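Local coordinates for protein lipoteichoic acid primase (PDB 4UOP) that belongs to the sulfatase-like family as an extracellular lipoteichoic acid primase whose catalytic domain holds a magnesium ion, at residues N97-T102 with I339-T344. Numbering follows the deposited sequence.
Sequences NQFFQT and IDIMPT
Phe-99 and Ile-341 make the apolar part of this buried contact. CZ of Phe-99, the far carbon of the ring, lies 3.8 Å from CG1 of Ile-341, with CD1 of the same branch slightly farther off; the two side chains meet at about a right angle. With CG anti to the backbone N (chi1 -165°), the phenylalanine stretches its full length from the strand toward helix 341-348, a span that suits a long, flat, apolar residue, since the CA atoms of Phe-99 and Asp-340 stand 9.7 Å apart. The ring also stacks on Phe-319 of the neighbouring antiparallel strand, while Ile-341 packs on Val-115 of helix 107-117.

Just beyond the strand, Thr-102 meets Ile-339 in van der Waals contact. OG1 of Thr-102 is 3.8 Å from Ile-339 CG2 and 3.6 Å from Ile-339 N, too long for a hydrogen bond. The CA atoms of Thr-102 and Ile-339 are 7.0 Å apart, so a side chain one atom past CB reaches across, with OG1 between the backbone N and the carbonyl carbon (chi1 57°).

Hydrogen bonds hold each segment separately. Glu-338 OE1 bonds Thr-102 N, and Ser-114 OG bonds Thr-102 O. Asp-340 O accepts both Thr-344 N and, at 2.8 Å, Thr-344 OG1, which arrive from opposite faces of its carbonyl plane, so one carbonyl oxygen holds the threonine by two bonds. The buried carboxylate of Asp-340 is bonded by the backbone N atoms of Gly-337 and Thr-361.

The contact is plain core packing in the alpha/beta sulfatase-like fold: Phe-99 joins strand 94-100 to helix 341-348, and the loop residue Thr-102 meets Ile-339 about 13 Å from the magnesium ion.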
loop_
_atom_site.group_PDB
_atom_site.type_symbol
_atom_site.label_atom_id
_atom_site.label_comp_id
_atom_site.label_asym_id
_atom_site.label_seq_id
_atom_site.Cartn_x
_atom_site.Cartn_y
_atom_site.Cartn_z
ATOM N N ASN B 97 22.621 -9.696 13.739
ATOM C CA ASN B 97 22.280 -8.345 14.198
ATOM C C ASN B 97 22.016 -7.390 13.047
ATOM O O ASN B 97 21.855 -6.193 13.265
ATOM C CB ASN B 97 23.401 -7.789 15.081
ATOM C CG ASN B 97 23.567 -8.569 16.354
ATOM O OD1 ASN B 97 22.589 -9.057 16.922
ATOM N ND2 ASN B 97 24.805 -8.716 16.800
ATOM N N GLN B 98 21.991 -7.921 11.825
ATOM C CA GLN B 98 21.689 -7.137 10.629
ATOM C C GLN B 98 20.827 -7.958 9.687
ATOM O O GLN B 98 21.200 -8.274 8.549
ATOM C CB GLN B 98 22.967 -6.702 9.918
ATOM C CG GLN B 98 23.828 -5.735 10.688
ATOM C CD GLN B 98 25.017 -5.244 9.874
ATOM O OE1 GLN B 98 25.577 -5.976 9.058
ATOM N NE2 GLN B 98 25.426 -4.010 10.121
ATOM N N PHE B 99 19.673 -8.360 10.188
ATOM C CA PHE B 99 18.726 -9.110 9.401
ATOM C C PHE B 99 17.489 -8.254 9.284
ATOM O O PHE B 99 17.015 -7.711 10.289
ATOM C CB PHE B 99 18.428 -10.447 10.066
ATOM C CG PHE B 99 17.756 -11.426 9.164
ATOM C CD1 PHE B 99 18.513 -12.265 8.353
ATOM C CD2 PHE B 99 16.380 -11.506 9.100
ATOM C CE1 PHE B 99 17.900 -13.154 7.495
ATOM C CE2 PHE B 99 15.758 -12.421 8.251
ATOM C CZ PHE B 99 16.527 -13.232 7.438
ATOM N N PHE B 100 16.970 -8.102 8.066
ATOM C CA PHE B 100 15.945 -7.091 7.807
ATOM C C PHE B 100 14.601 -7.632 7.357
ATOM O O PHE B 100 14.522 -8.639 6.664
ATOM C CB PHE B 100 16.431 -6.118 6.743
ATOM C CG PHE B 100 17.661 -5.371 7.127
ATOM C CD1 PHE B 100 17.576 -4.229 7.919
ATOM C CD2 PHE B 100 18.921 -5.808 6.718
ATOM C CE1 PHE B 100 18.718 -3.522 8.255
ATOM C CE2 PHE B 100 20.060 -5.102 7.063
ATOM C CZ PHE B 100 19.961 -3.969 7.836
ATOM N N GLN B 101 13.538 -6.959 7.793
ATOM C CA GLN B 101 12.203 -7.223 7.289
ATOM C C GLN B 101 12.130 -6.869 5.798
ATOM O O GLN B 101 12.782 -5.934 5.353
ATOM C CB GLN B 101 11.170 -6.374 8.051
ATOM C CG GLN B 101 11.361 -4.876 7.932
ATOM C CD GLN B 101 10.275 -4.074 8.627
ATOM O OE1 GLN B 101 10.143 -4.128 9.843
ATOM N NE2 GLN B 101 9.502 -3.316 7.858
ATOM N N THR B 102 11.343 -7.625 5.049
ATOM C CA THR B 102 11.053 -7.327 3.665
ATOM C C THR B 102 9.542 -7.433 3.495
ATOM O O THR B 102 9.028 -8.471 3.056
ATOM C CB THR B 102 11.785 -8.286 2.687
ATOM O OG1 THR B 102 11.452 -9.657 2.950
ATOM C CG2 THR B 102 13.287 -8.110 2.795
ATOM N N ILE B 339 13.309 -12.698 2.539
ATOM C CA ILE B 339 13.417 -13.427 1.263
ATOM C C ILE B 339 14.592 -14.402 1.181
ATOM O O ILE B 339 14.612 -15.270 0.296
ATOM C CB ILE B 339 13.505 -12.483 0.049
ATOM C CG1 ILE B 339 14.684 -11.516 0.192
ATOM C CG2 ILE B 339 12.190 -11.759 -0.150
ATOM C CD1 ILE B 339 15.073 -10.871 -1.116
ATOM N N ASP B 340 15.587 -14.230 2.047
ATOM C CA ASP B 340 16.787 -15.074 2.049
ATOM C C ASP B 340 16.667 -16.358 2.870
ATOM O O ASP B 340 17.553 -17.205 2.831
ATOM C CB ASP B 340 17.985 -14.263 2.548
ATOM C CG ASP B 340 18.251 -13.022 1.689
ATOM O OD1 ASP B 340 18.276 -13.173 0.440
ATOM O OD2 ASP B 340 18.397 -11.903 2.249
ATOM N N ILE B 341 15.581 -16.504 3.638
ATOM C CA ILE B 341 15.470 -17.664 4.515
ATOM C C ILE B 341 15.404 -18.983 3.730
ATOM O O ILE B 341 16.093 -19.940 4.091
ATOM C CB ILE B 341 14.311 -17.514 5.526
ATOM C CG1 ILE B 341 14.672 -16.396 6.516
ATOM C CG2 ILE B 341 14.076 -18.835 6.245
ATOM C CD1 ILE B 341 13.589 -16.037 7.535
ATOM N N MET B 342 14.643 -19.027 2.636
ATOM C CA MET B 342 14.498 -20.288 1.873
ATOM C C MET B 342 15.832 -20.800 1.300
ATOM O O MET B 342 16.221 -21.929 1.591
ATOM C CB MET B 342 13.460 -20.163 0.763
ATOM C CG MET B 342 13.384 -21.414 -0.090
ATOM S SD MET B 342 12.137 -21.362 -1.370
ATOM C CE MET B 342 12.478 -22.941 -2.152
ATOM N N PRO B 343 16.541 -19.974 0.506
ATOM C CA PRO B 343 17.814 -20.497 -0.021
ATOM C C PRO B 343 18.826 -20.876 1.072
ATOM O O PRO B 343 19.570 -21.843 0.905
ATOM C CB PRO B 343 18.331 -19.362 -0.916
ATOM C CG PRO B 343 17.554 -18.145 -0.500
ATOM C CD PRO B 343 16.228 -18.643 -0.041
ATOM N N THR B 344 18.808 -20.165 2.205
ATOM C CA THR B 344 19.709 -20.464 3.301
ATOM C C THR B 344 19.368 -21.844 3.897
ATOM O O THR B 344 20.249 -22.678 4.144
ATOM C CB THR B 344 19.640 -19.349 4.378
ATOM O OG1 THR B 344 20.006 -18.089 3.797
ATOM C CG2 THR B 344 20.572 -19.622 5.562
#